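Local coordinates for protein pyruvate kinase (Toxoplasma gondii, PDB 3GG8) that catalyses the closing step of glycolysis, moving the phosphoryl group of phosphoenolpyruvate to ADP to give pyruvate and ATP, at residues R79-Q82 against N83-A87; I19-S22 against Q23-E26; Q231-D234 against D235-I239; A415-T419 against G420-R424. One frame throughout, in Å; residues are numbered along the deposited sequence. Where two conformers were deposited one is given.

Contact 1: residues R79-Q82 against N83-A87; sequences RTVQ and NIQEA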
ATOM      1  N   ARG C  79      44.074  30.403 -17.193  1.00 33.64           N
ATOM      2  CA  ARG C  79      45.118  29.369 -17.257  1.00 34.11           C
ATOM      3  C   ARG C  79      44.548  28.041 -16.825  1.00 33.59           C
ATOM      4  O   ARG C  79      44.840  27.013 -17.434  1.00 33.44           O
ATOM      5  CB  ARG C  79      46.304  29.680 -16.339  1.00 33.67           C
ATOM      6  CG  ARG C  79      47.043  30.971 -16.615  1.00 36.12           C
ATOM      7  CD  ARG C  79      48.170  31.191 -15.558  1.00 35.66           C
ATOM      8  NE  ARG C  79      49.277  31.977 -16.099  0.50 34.54           N
ATOM      9  CZ  ARG C  79      50.378  31.462 -16.642  0.50 34.02           C
ATOM     10  NH1 ARG C  79      50.547  30.146 -16.720  0.50 33.53           N
ATOM     11  NH2 ARG C  79      51.318  32.272 -17.109  0.50 33.21           N
ATOM     12  N   THR C  80      43.760  28.077 -15.744  1.00 33.60           N
ATOM     13  CA  THR C  80      43.063  26.905 -15.200  1.00 33.22           C
ATOM     14  C   THR C  80      42.123  26.286 -16.227  1.00 33.40           C
ATOM     15  O   THR C  80      42.152  25.073 -16.450  1.00 33.96           O
ATOM     16  CB  THR C  80      42.266  27.255 -13.927  1.00 33.21           C
ATOM     17  OG1 THR C  80      43.164  27.726 -12.924  1.00 33.17           O
ATOM     18  CG2 THR C  80      41.542  26.021 -13.377  1.00 33.08           C
ATOM     19  N   VAL C  81      41.312  27.123 -16.865  1.00 33.16           N
ATOM     20  CA  VAL C  81      40.432  26.666 -17.926  1.00 33.01           C
ATOM     21  C   VAL C  81      41.201  26.011 -19.099  1.00 33.18           C
ATOM     22  O   VAL C  81      40.793  24.948 -19.591  1.00 33.86           O
ATOM     23  CB  VAL C  81      39.500  27.798 -18.399  1.00 32.85           C
ATOM     24  CG1 VAL C  81      38.751  27.392 -19.646  1.00 31.52           C
ATOM     25  CG2 VAL C  81      38.527  28.188 -17.264  1.00 31.52           C
ATOM     26  N   GLN C  82      42.312  26.626 -19.508  1.00 33.38           N
ATOM     27  CA  GLN C  82      43.177  26.115 -20.579  0.50 33.23           C
ATOM     28  C   GLN C  82      43.696  24.711 -20.241  1.00 33.30           C
ATOM     29  O   GLN C  82      43.810  23.840 -21.109  1.00 33.20           O
ATOM     30  CB  GLN C  82      44.338  27.093 -20.828  0.50 33.02           C
ATOM     31  CG  GLN C  82      43.941  28.336 -21.645  0.50 33.35           C
ATOM     32  CD  GLN C  82      44.859  29.565 -21.459  0.50 33.11           C
ATOM     33  OE1 GLN C  82      46.065  29.452 -21.213  0.50 32.12           O
ATOM     34  NE2 GLN C  82      44.272  30.748 -21.600  0.50 32.48           N
ATOM     35  N   ASN C  83      44.015  24.514 -18.962  1.00 33.33           N
ATOM     36  CA  ASN C  83      44.490  23.239 -18.444  1.00 33.32           C
ATOM     37  C   ASN C  83      43.388  22.165 -18.390  1.00 33.35           C
ATOM     38  O   ASN C  83      43.662  20.992 -18.620  1.00 32.99           O
ATOM     39  CB  ASN C  83      45.099  23.417 -17.048  1.00 33.47           C
ATOM     40  CG  ASN C  83      46.407  24.196 -17.053  1.00 34.83           C
ATOM     41  OD1 ASN C  83      47.176  24.178 -18.018  1.00 35.81           O
ATOM     42  ND2 ASN C  83      46.667  24.890 -15.948  1.00 37.92           N
ATOM     43  N   ILE C  84      42.162  22.563 -18.044  1.00 33.72           N
ATOM     44  CA  ILE C  84      41.006  21.672 -18.109  1.00 33.78           C
ATOM     45  C   ILE C  84      40.869  21.194 -19.552  1.00 33.89           C
ATOM     46  O   ILE C  84      40.713  20.004 -19.810  1.00 33.67           O
ATOM     47  CB  ILE C  84      39.667  22.390 -17.705  1.00 34.00           C
ATOM     48  CG1 ILE C  84      39.759  23.102 -16.350  1.00 34.81           C
ATOM     49  CG2 ILE C  84      38.445  21.439 -17.788  1.00 33.40           C
ATOM     50  CD1 ILE C  84      39.869  22.247 -15.188  1.00 37.68           C
ATOM     51  N   GLN C  85      40.929  22.135 -20.490  1.00 33.94           N
ATOM     52  CA  GLN C  85      40.741  21.821 -21.907  1.00 34.86           C
ATOM     53  C   GLN C  85      41.815  20.862 -22.429  1.00 34.57           C
ATOM     54  O   GLN C  85      41.538  20.024 -23.284  1.00 34.11           O
ATOM     55  CB  GLN C  85      40.693  23.109 -22.742  1.00 34.71           C
ATOM     56  CG  GLN C  85      39.438  23.947 -22.494  1.00 35.22           C
ATOM     57  CD  GLN C  85      39.490  25.330 -23.134  1.00 37.14           C
ATOM     58  OE1 GLN C  85      40.563  25.833 -23.521  1.00 39.65           O
ATOM     59  NE2 GLN C  85      38.322  25.966 -23.242  1.00 40.64           N
ATOM     60  N   GLU C  86      43.028  20.978 -21.892  1.00 34.73           N
ATOM     61  CA  GLU C  86      44.118  20.078 -22.250  1.00 35.07           C
ATOM     62  C   GLU C  86      43.928  18.688 -21.660  1.00 35.03           C
ATOM     63  O   GLU C  86      44.133  17.692 -22.348  1.00 35.09           O
ATOM     64  CB  GLU C  86      45.481  20.652 -21.846  1.00 35.07           C
ATOM     65  CG  GLU C  86      45.984  21.771 -22.756  1.00 36.45           C
ATOM     66  CD  GLU C  86      46.011  21.371 -24.228  1.00 38.95           C
ATOM     67  OE1 GLU C  86      45.559  22.177 -25.072  1.00 39.46           O
ATOM     68  OE2 GLU C  86      46.474  20.250 -24.544  1.00 39.38           O
ATOM     69  N   ALA C  87      43.541  18.623 -20.388  1.00 35.44           N
ATOM     70  CA  ALA C  87      43.204  17.348 -19.745  1.00 35.94           C
ATOM     71  C   ALA C  87      42.139  16.581 -20.546  1.00 36.25           C
ATOM     72  O   ALA C  87      42.257  15.378 -20.766  1.00 36.15           O
ATOM     73  CB  ALA C  87      42.737  17.582 -18.312  1.00 35.52           C
TER
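V81 sets CG1 anti to its backbone N (chi1 171°), and Q85 sets CG beside its own N (chi1 -69°), which brings the two side chains together one turn apart on an alpha helix. This is helix 74-90 of the (beta/alpha)8 barrel, in the beta-alpha-beta unit between strands 62-68 and 97-101. The touch is light and slanting, with Q85 NE2 3.9 Å from V81 CG1. The Q85 chain then runs out extended, after laying CG 3.4 Å from V81 O. The same carbonyl accepts Q85 N at 3.0 Å. R79 O, T80 O and Q82 O accept N83 N, I84 N and E86 N in the same i+4 to i pattern.

V81 and I84 are buried and lean on strand 62-68, at L67 and C65. N83 packs against helix 51-60. Q82, Q85 and E86 lie on the exposed side, where E86 forms a salt bridge with K89. The N83 carboxamide folds back to R79 O, with ND2 3.2 Å from it, but the angle is too poor for a hydrogen bond. A hydrocarbon branch also meets a carbonyl: I84 CG1 lies 3.1 Å from T80 O, which also accepts I84 N.

Contact 2: residues I19-S22 against Q23-E26; sequences IRMS and QILE
I19 lays its CD1 methyl against the carboxamide of Q23, four residues on. CD1 is 3.2 Å from Q23 NE2 and 3.4 Å from Q23 CD. The two side chains cross at about a right angle. The closeness is doubtful in detail, since both I19 torsions lie away from the staggered positions. Q23 carries CG anti to its backbone N (chi1 -162°), which points the extended chain, and its amide, back toward I19.

From R20 to L25 the backbone coils through three successive i+3 to i bonds. Q23 N bonds R20 O at 2.9 Å. I24 N bonds M21 O, and L25 N bonds S22 O, each at 3.2 Å. In all three the donor stands well above the carbonyl plane, most of all at S22 O (67° out of it). I24 CG1 sits 3.1 Å from M21 O, and M21 CE meets the same CG1 at the outer limit of apolar contact.

This N-terminal arm is a subunit interface element. It precedes helix 30-33 and lies against the second subunit. M297 there, on helix 288-305, packs on I19, M21 and I24. K301 of that helix bonds I19 O, and K290 bonds I24 O and E26 O. R20 forms a salt bridge with E267 of the second subunit, on helix 265-271, while L25 rests on V259 of its helix 259-263.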
ATOM      1  N   ILE C  19      21.575 -10.665   6.234  1.00 31.75           N
ATOM      2  CA  ILE C  19      22.797 -10.091   5.656  1.00 31.19           C
ATOM      3  C   ILE C  19      23.930 -10.063   6.700  1.00 30.76           C
ATOM      4  O   ILE C  19      23.778  -9.520   7.796  1.00 30.42           O
ATOM      5  CB  ILE C  19      22.540  -8.707   4.926  1.00 31.34           C
ATOM      6  CG1 ILE C  19      23.629  -7.676   5.224  1.00 30.86           C
ATOM      7  CG2 ILE C  19      21.171  -8.122   5.276  1.00 31.80           C
ATOM      8  CD1 ILE C  19      24.689  -7.576   4.173  1.00 30.89           C
ATOM      9  N   ARG C  20      25.058 -10.676   6.348  1.00 30.35           N
ATOM     10  CA  ARG C  20      26.162 -10.885   7.280  1.00 29.83           C
ATOM     11  C   ARG C  20      27.143  -9.726   7.308  1.00 29.89           C
ATOM     12  O   ARG C  20      27.457  -9.122   6.277  1.00 29.14           O
ATOM     13  CB  ARG C  20      26.893 -12.189   6.970  1.00 29.66           C
ATOM     14  CG  ARG C  20      26.139 -13.405   7.446  1.00 29.79           C
ATOM     15  CD  ARG C  20      27.031 -14.242   8.312  1.00 28.85           C
ATOM     16  NE  ARG C  20      26.365 -14.655   9.536  1.00 27.33           N
ATOM     17  CZ  ARG C  20      26.992 -15.113  10.612  1.00 26.40           C
ATOM     18  NH1 ARG C  20      26.289 -15.460  11.678  1.00 26.75           N
ATOM     19  NH2 ARG C  20      28.314 -15.214  10.632  1.00 25.47           N
ATOM     20  N   MET C  21      27.622  -9.432   8.513  1.00 30.09           N
ATOM     21  CA  MET C  21      28.529  -8.315   8.751  1.00 30.30           C
ATOM     22  C   MET C  21      29.795  -8.348   7.883  1.00 30.91           C
ATOM     23  O   MET C  21      30.229  -7.308   7.381  1.00 30.83           O
ATOM     24  CB  MET C  21      28.891  -8.240  10.231  1.00 29.83           C
ATOM     25  CG  MET C  21      27.765  -7.730  11.128  1.00 28.69           C
ATOM     26  SD  MET C  21      27.055  -6.136  10.636  1.00 24.45           S
ATOM     27  CE  MET C  21      28.499  -5.079  10.601  1.00 23.80           C
ATOM     28  N   SER C  22      30.361  -9.541   7.694  1.00 31.41           N
ATOM     29  CA  SER C  22      31.553  -9.711   6.864  1.00 32.48           C
ATOM     30  C   SER C  22      31.355  -9.261   5.407  1.00 32.91           C
ATOM     31  O   SER C  22      32.333  -9.008   4.706  1.00 33.26           O
ATOM     32  CB  SER C  22      32.059 -11.154   6.925  1.00 32.23           C
ATOM     33  OG  SER C  22      31.090 -12.050   6.424  1.00 33.04           O
ATOM     34  N   GLN C  23      30.099  -9.152   4.969  1.00 33.58           N
ATOM     35  CA  GLN C  23      29.772  -8.646   3.633  1.00 34.56           C
ATOM     36  C   GLN C  23      30.348  -7.252   3.399  1.00 34.95           C
ATOM     37  O   GLN C  23      30.968  -7.013   2.362  1.00 35.29           O
ATOM     38  CB  GLN C  23      28.258  -8.652   3.381  1.00 34.22           C
ATOM     39  CG  GLN C  23      27.859  -8.563   1.906  1.00 35.13           C
ATOM     40  CD  GLN C  23      26.426  -9.049   1.624  1.00 35.21           C
ATOM     41  OE1 GLN C  23      25.781  -8.601   0.668  1.00 34.76           O
ATOM     42  NE2 GLN C  23      25.930  -9.965   2.457  1.00 34.87           N
ATOM     43  N   ILE C  24      30.170  -6.343   4.361  1.00 35.24           N
ATOM     44  CA  ILE C  24      30.631  -4.953   4.186  1.00 35.71           C
ATOM     45  C   ILE C  24      32.158  -4.808   4.215  1.00 36.01           C
ATOM     46  O   ILE C  24      32.685  -3.720   3.946  1.00 36.06           O
ATOM     47  CB  ILE C  24      30.009  -3.962   5.217  1.00 35.60           C
ATOM     48  CG1 ILE C  24      30.453  -4.298   6.636  1.00 35.78           C
ATOM     49  CG2 ILE C  24      28.499  -3.944   5.103  1.00 35.75           C
ATOM     50  CD1 ILE C  24      31.095  -3.152   7.349  1.00 36.63           C
ATOM     51  N   LEU C  25      32.849  -5.902   4.530  1.00 36.10           N
ATOM     52  CA  LEU C  25      34.307  -5.910   4.650  1.00 36.37           C
ATOM     53  C   LEU C  25      35.077  -6.369   3.396  1.00 36.89           C
ATOM     54  O   LEU C  25      36.313  -6.450   3.424  1.00 37.05           O
ATOM     55  CB  LEU C  25      34.727  -6.748   5.863  1.00 36.00           C
ATOM     56  CG  LEU C  25      34.252  -6.312   7.250  1.00 35.61           C
ATOM     57  CD1 LEU C  25      34.847  -7.226   8.324  1.00 34.82           C
ATOM     58  CD2 LEU C  25      34.616  -4.868   7.532  1.00 35.00           C
ATOM     59  N   GLU C  26      34.361  -6.682   2.313  1.00 37.08           N
ATOM     60  CA  GLU C  26      34.998  -6.994   1.026  1.00 37.15           C
ATOM     61  C   GLU C  26      35.606  -5.730   0.440  1.00 36.83           C
ATOM     62  O   GLU C  26      34.937  -4.695   0.394  1.00 36.81           O
ATOM     63  CB  GLU C  26      33.984  -7.572   0.029  1.00 37.46           C
ATOM     64  CG  GLU C  26      33.981  -9.096  -0.096  1.00 38.97           C
ATOM     65  CD  GLU C  26      34.885  -9.633  -1.228  1.00 41.20           C
ATOM     66  OE1 GLU C  26      34.605  -9.362  -2.425  1.00 41.00           O
ATOM     67  OE2 GLU C  26      35.865 -10.350  -0.918  1.00 41.61           O
TER

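Contact 3: residues Q231-D234 against D235-I239; sequences QSAD and DVRYI
D235 turns its carboxylate back to the chain that leads into helix 233-243, and one oxygen collects two backbone N-H groups. OD2 takes Q231 N at 2.9 Å, nearly along the C-O axis. It takes S232 N at 3.1 Å from above the carboxylate plane. D235 N in turn bonds S232 O at 3.0 Å. D235 thus holds the chain entering the helix through both its side chain and its own N-H, and its negative charge near the helix start probably suits the helix dipole.

V236 puts CB 3.5 Å from A233 O. R237 bonds that carbonyl through its N, nearly straight at 172°. Its side chain bends at chi3 (-87°), which carries the guanidinium over A233 O and back to D234. NE and NH2 both grip D234 OD2, at 3.3 and 3.0 Å, in a side-on salt bridge. The two charged planes stand 82° apart. Y238 continues the helix with N bonded to D234 O.

Helix 233-243 links barrel strands 224-227 and 251-256. V236 packs on I252 and P254 of the latter strand. V236 also touches E271 of helix 265-271, and E271 and E267 of that helix both form salt bridges with R237, so the arginine ties the two helices together.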
ATOM      1  N   GLN C 231      20.094  35.252  -0.971  1.00 32.65           N
ATOM      2  CA  GLN C 231      19.186  35.580   0.117  1.00 32.75           C
ATOM      3  C   GLN C 231      17.711  35.631  -0.290  1.00 32.86           C
ATOM      4  O   GLN C 231      16.832  35.575   0.578  1.00 32.68           O
ATOM      5  CB  GLN C 231      19.608  36.886   0.785  1.00 32.40           C
ATOM      6  CG  GLN C 231      20.880  36.768   1.586  1.00 31.78           C
ATOM      7  CD  GLN C 231      21.123  37.980   2.460  1.00 31.57           C
ATOM      8  OE1 GLN C 231      21.167  37.868   3.692  1.00 30.63           O
ATOM      9  NE2 GLN C 231      21.286  39.148   1.833  1.00 28.78           N
ATOM     10  N   SER C 232      17.445  35.739  -1.595  1.00 33.03           N
ATOM     11  CA  SER C 232      16.070  35.798  -2.120  1.00 33.41           C
ATOM     12  C   SER C 232      16.014  35.407  -3.599  1.00 33.97           C
ATOM     13  O   SER C 232      17.020  35.472  -4.304  1.00 33.86           O
ATOM     14  CB  SER C 232      15.505  37.206  -1.963  1.00 33.51           C
ATOM     15  OG  SER C 232      15.926  38.037  -3.026  1.00 34.22           O
ATOM     16  N   ALA C 233      14.831  35.034  -4.084  1.00 34.35           N
ATOM     17  CA  ALA C 233      14.694  34.622  -5.481  1.00 34.68           C
ATOM     18  C   ALA C 233      14.912  35.765  -6.487  1.00 34.76           C
ATOM     19  O   ALA C 233      15.216  35.507  -7.644  1.00 35.04           O
ATOM     20  CB  ALA C 233      13.355  33.938  -5.707  1.00 34.81           C
ATOM     21  N   ASP C 234      14.761  37.017  -6.048  1.00 35.10           N
ATOM     22  CA  ASP C 234      15.159  38.175  -6.870  1.00 35.57           C
ATOM     23  C   ASP C 234      16.645  38.154  -7.230  1.00 35.44           C
ATOM     24  O   ASP C 234      17.049  38.720  -8.253  1.00 35.64           O
ATOM     25  CB  ASP C 234      14.864  39.492  -6.160  1.00 35.88           C
ATOM     26  CG  ASP C 234      13.395  39.816  -6.124  1.00 37.64           C
ATOM     27  OD1 ASP C 234      12.960  40.358  -5.090  1.00 39.74           O
ATOM     28  OD2 ASP C 234      12.674  39.527  -7.112  1.00 40.36           O
ATOM     29  N   ASP C 235      17.458  37.523  -6.385  1.00 34.96           N
ATOM     30  CA  ASP C 235      18.875  37.360  -6.687  1.00 35.03           C
ATOM     31  C   ASP C 235      19.036  36.455  -7.909  1.00 35.03           C
ATOM     32  O   ASP C 235      19.841  36.745  -8.795  1.00 35.71           O
ATOM     33  CB  ASP C 235      19.633  36.775  -5.489  1.00 34.75           C
ATOM     34  CG  ASP C 235      19.666  37.711  -4.281  1.00 34.77           C
ATOM     35  OD1 ASP C 235      19.704  38.937  -4.463  1.00 33.85           O
ATOM     36  OD2 ASP C 235      19.693  37.214  -3.134  1.00 35.74           O
ATOM     37  N   VAL C 236      18.250  35.375  -7.956  1.00 34.57           N
ATOM     38  CA  VAL C 236      18.296  34.411  -9.063  1.00 33.66           C
ATOM     39  C   VAL C 236      17.762  35.011 -10.370  1.00 33.86           C
ATOM     40  O   VAL C 236      18.372  34.832 -11.420  1.00 32.91           O
ATOM     41  CB  VAL C 236      17.517  33.118  -8.753  1.00 33.70           C
ATOM     42  CG1 VAL C 236      17.738  32.105  -9.863  1.00 32.21           C
ATOM     43  CG2 VAL C 236      17.906  32.524  -7.352  1.00 32.20           C
ATOM     44  N   ARG C 237      16.614  35.692 -10.290  1.00 33.84           N
ATOM     45  CA  ARG C 237      16.026  36.405 -11.436  1.00 34.03           C
ATOM     46  C   ARG C 237      17.002  37.439 -11.999  1.00 34.03           C
ATOM     47  O   ARG C 237      17.066  37.667 -13.218  1.00 34.35           O
ATOM     48  CB  ARG C 237      14.688  37.077 -11.052  1.00 33.84           C
ATOM     49  CG  ARG C 237      13.558  36.083 -10.781  1.00 34.07           C
ATOM     50  CD  ARG C 237      12.190  36.731 -10.605  1.00 34.18           C
ATOM     51  NE  ARG C 237      11.937  37.132  -9.222  1.00 37.30           N
ATOM     52  CZ  ARG C 237      11.480  36.329  -8.254  1.00 36.99           C
ATOM     53  NH1 ARG C 237      11.213  35.052  -8.485  1.00 36.45           N
ATOM     54  NH2 ARG C 237      11.295  36.808  -7.039  1.00 37.24           N
ATOM     55  N   TYR C 238      17.756  38.058 -11.099  1.00 33.96           N
ATOM     56  CA  TYR C 238      18.738  39.064 -11.467  1.00 34.20           C
ATOM     57  C   TYR C 238      19.872  38.476 -12.297  1.00 33.54           C
ATOM     58  O   TYR C 238      20.221  39.030 -13.342  1.00 32.77           O
ATOM     59  CB  TYR C 238      19.275  39.796 -10.223  1.00 35.02           C
ATOM     60  CG  TYR C 238      20.333  40.802 -10.577  1.00 36.96           C
ATOM     61  CD1 TYR C 238      20.033  41.902 -11.381  1.00 39.27           C
ATOM     62  CD2 TYR C 238      21.641  40.638 -10.145  1.00 37.46           C
ATOM     63  CE1 TYR C 238      21.019  42.822 -11.735  1.00 40.15           C
ATOM     64  CE2 TYR C 238      22.627  41.544 -10.487  1.00 38.85           C
ATOM     65  CZ  TYR C 238      22.319  42.626 -11.282  1.00 38.67           C
ATOM     66  OH  TYR C 238      23.309  43.522 -11.621  1.00 39.14           O
ATOM     67  N   ILE C 239      20.430  37.343 -11.844  1.00 32.84           N
ATOM     68  CA  ILE C 239      21.456  36.647 -12.619  1.00 32.47           C
ATOM     69  C   ILE C 239      20.941  36.176 -13.997  1.00 32.45           C
ATOM     70  O   ILE C 239      21.647  36.323 -15.003  1.00 31.95           O
ATOM     71  CB  ILE C 239      22.080  35.471 -11.861  1.00 32.42           C
ATOM     72  CG1 ILE C 239      22.676  35.951 -10.536  1.00 32.26           C
ATOM     73  CG2 ILE C 239      23.159  34.805 -12.734  1.00 32.22           C
ATOM     74  CD1 ILE C 239      22.690  34.920  -9.455  1.00 30.41           C
TER

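Contact 4: residues A415-T419 against G420-R424; sequences ALTET and GQTAR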
ATOM      1  N   ALA C 415      18.340   7.479 -22.157  1.00 35.27           N
ATOM      2  CA  ALA C 415      17.571   8.718 -22.132  1.00 35.58           C
ATOM      3  C   ALA C 415      18.005   9.571 -23.305  1.00 36.02           C
ATOM      4  O   ALA C 415      19.073  10.171 -23.275  1.00 36.61           O
ATOM      5  CB  ALA C 415      17.783   9.464 -20.816  1.00 35.17           C
ATOM      6  N   LEU C 416      17.203   9.597 -24.359  1.00 36.19           N
ATOM      7  CA  LEU C 416      17.498  10.437 -25.506  1.00 36.05           C
ATOM      8  C   LEU C 416      16.946  11.810 -25.207  1.00 36.39           C
ATOM      9  O   LEU C 416      15.766  11.941 -24.875  1.00 36.76           O
ATOM     10  CB  LEU C 416      16.871   9.874 -26.776  1.00 35.96           C
ATOM     11  CG  LEU C 416      17.555   8.683 -27.441  1.00 35.79           C
ATOM     12  CD1 LEU C 416      17.355   7.405 -26.600  1.00 34.34           C
ATOM     13  CD2 LEU C 416      17.005   8.504 -28.867  1.00 35.64           C
ATOM     14  N   THR C 417      17.779  12.838 -25.327  1.00 36.42           N
ATOM     15  CA  THR C 417      17.396  14.145 -24.780  1.00 36.82           C
ATOM     16  C   THR C 417      18.053  15.344 -25.464  1.00 36.73           C
ATOM     17  O   THR C 417      19.250  15.339 -25.762  1.00 36.91           O
ATOM     18  CB  THR C 417      17.652  14.196 -23.247  1.00 36.72           C
ATOM     19  OG1 THR C 417      17.072  15.382 -22.703  1.00 36.86           O
ATOM     20  CG2 THR C 417      19.155  14.167 -22.926  1.00 37.31           C
ATOM     21  N   GLU C 418      17.256  16.368 -25.722  1.00 36.83           N
ATOM     22  CA  GLU C 418      17.767  17.591 -26.320  1.00 36.93           C
ATOM     23  C   GLU C 418      18.100  18.565 -25.206  1.00 36.24           C
ATOM     24  O   GLU C 418      19.241  19.013 -25.099  1.00 36.63           O
ATOM     25  CB  GLU C 418      16.755  18.164 -27.311  1.00 37.48           C
ATOM     26  CG  GLU C 418      17.172  19.453 -28.043  1.00 41.63           C
ATOM     27  CD  GLU C 418      18.527  19.368 -28.769  1.00 46.44           C
ATOM     28  OE1 GLU C 418      19.118  20.441 -29.045  1.00 46.75           O
ATOM     29  OE2 GLU C 418      19.000  18.240 -29.054  1.00 48.91           O
ATOM     30  N   THR C 419      17.123  18.840 -24.339  1.00 35.31           N
ATOM     31  CA  THR C 419      17.264  19.861 -23.295  1.00 33.77           C
ATOM     32  C   THR C 419      17.773  19.297 -21.976  1.00 33.47           C
ATOM     33  O   THR C 419      18.081  20.062 -21.054  1.00 32.74           O
ATOM     34  CB  THR C 419      15.921  20.556 -22.961  1.00 33.90           C
ATOM     35  OG1 THR C 419      15.115  19.674 -22.157  1.00 33.01           O
ATOM     36  CG2 THR C 419      15.162  21.009 -24.221  1.00 32.58           C
ATOM     37  N   GLY C 420      17.830  17.971 -21.872  1.00 32.98           N
ATOM     38  CA  GLY C 420      18.197  17.320 -20.613  1.00 33.04           C
ATOM     39  C   GLY C 420      17.007  16.851 -19.790  1.00 33.81           C
ATOM     40  O   GLY C 420      17.167  16.024 -18.876  1.00 33.83           O
ATOM     41  N   GLN C 421      15.809  17.354 -20.112  1.00 34.09           N
ATOM     42  CA  GLN C 421      14.621  17.093 -19.295  1.00 34.94           C
ATOM     43  C   GLN C 421      14.377  15.603 -19.071  1.00 34.96           C
ATOM     44  O   GLN C 421      14.177  15.169 -17.937  1.00 35.37           O
ATOM     45  CB  GLN C 421      13.382  17.738 -19.912  1.00 35.60           C
ATOM     46  CG  GLN C 421      12.180  17.795 -18.994  1.00 37.54           C
ATOM     47  CD  GLN C 421      10.883  18.094 -19.725  1.00 40.06           C
ATOM     48  OE1 GLN C 421      10.463  17.353 -20.630  1.00 42.97           O
ATOM     49  NE2 GLN C 421      10.216  19.160 -19.306  1.00 40.73           N
ATOM     50  N   THR C 422      14.400  14.839 -20.157  1.00 34.86           N
ATOM     51  CA  THR C 422      14.127  13.409 -20.139  1.00 35.47           C
ATOM     52  C   THR C 422      15.077  12.652 -19.223  1.00 35.53           C
ATOM     53  O   THR C 422      14.643  11.817 -18.444  1.00 36.14           O
ATOM     54  CB  THR C 422      14.190  12.812 -21.574  1.00 35.56           C
ATOM     55  OG1 THR C 422      13.333  13.571 -22.440  1.00 37.20           O
ATOM     56  CG2 THR C 422      13.746  11.353 -21.591  1.00 34.78           C
ATOM     57  N   ALA C 423      16.371  12.944 -19.326  1.00 35.67           N
ATOM     58  CA  ALA C 423      17.371  12.348 -18.450  1.00 35.89           C
ATOM     59  C   ALA C 423      17.123  12.681 -16.978  1.00 35.72           C
ATOM     60  O   ALA C 423      17.172  11.803 -16.122  1.00 35.75           O
ATOM     61  CB  ALA C 423      18.757  12.790 -18.867  1.00 36.58           C
ATOM     62  N   ARG C 424      16.831  13.950 -16.697  1.00 35.97           N
ATOM     63  CA  ARG C 424      16.550  14.414 -15.336  1.00 35.85           C
ATOM     64  C   ARG C 424      15.282  13.782 -14.735  1.00 35.33           C
ATOM     65  O   ARG C 424      15.273  13.394 -13.570  1.00 35.08           O
ATOM     66  CB  ARG C 424      16.472  15.945 -15.292  1.00 35.72           C
ATOM     67  CG  ARG C 424      17.866  16.604 -15.267  1.00 37.10           C
ATOM     68  CD  ARG C 424      17.817  18.125 -15.142  1.00 37.39           C
ATOM     69  NE  ARG C 424      17.987  18.761 -16.448  1.00 42.62           N
ATOM     70  CZ  ARG C 424      17.025  19.374 -17.145  1.00 43.51           C
ATOM     71  NH1 ARG C 424      15.772  19.488 -16.680  1.00 44.11           N
ATOM     72  NH2 ARG C 424      17.329  19.884 -18.327  1.00 41.96           N
TER
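T417 and T419 point their hydroxyl oxygens at the backbone where helix 421-427 begins. T417 OG1 takes G420 N at 2.8 Å, but the bond is weak because the angle is only 127°. It gets there with OG1 anti to the backbone N (chi1 -170°). T419 OG1 accepts Q421 N at 3.2 Å, which closes an ST turn. G420 is the N-cap residue. Its phi is positive (98°), a backbone shape that suits glycine, with T419 O close on the side where a side chain would start.

R424 comes back over this turn. One face of its guanidinium lies over G420 C and Q421 N, 3.3 Å from its plane and toward its rim, and its NH2 edge lies 2.8 Å from T419 O. Deeper in, A415 CB packs on A423 CB at 4.0 Å, and T422 CB is 3.8 Å from L416 O.

The threonines are held by a second shell. E496 OE1 bonds both T417 and T422, while its OE2 takes the N-H groups of E418 and T419; E497 bonds T419 OG1. The loop probably corresponds to the one that holds an effector phosphate in fructose 1,6-bisphosphate-activated relatives.

The turn joins strand 412-416 to helix 421-427 in the C-terminal alpha/beta domain. The strand lies between 435-439 and 487-494, and L416 packs on helix 465-478.

How the contacts relate
The four contacts follow the chain in the order 2, 1, 3, 4, and none touches another. Contacts 1 and 3 belong to the same (beta/alpha)8 barrel, on helices 74-90 and 233-243, with centres about 31 Å apart. Contact 4 lies in the alpha/beta domain, where the central strand of its sheet turns into helix 421-427; its nearest atoms come within about 14 Å of contact 3. Contact 2 is the outlier, with its centre about 48 Å from that of contact 3, on opposite sides of the chain's centre. It alone meets another subunit. Together they sample the barrel, the C-terminal domain and an N-terminal arm that joins subunits of the tetramer.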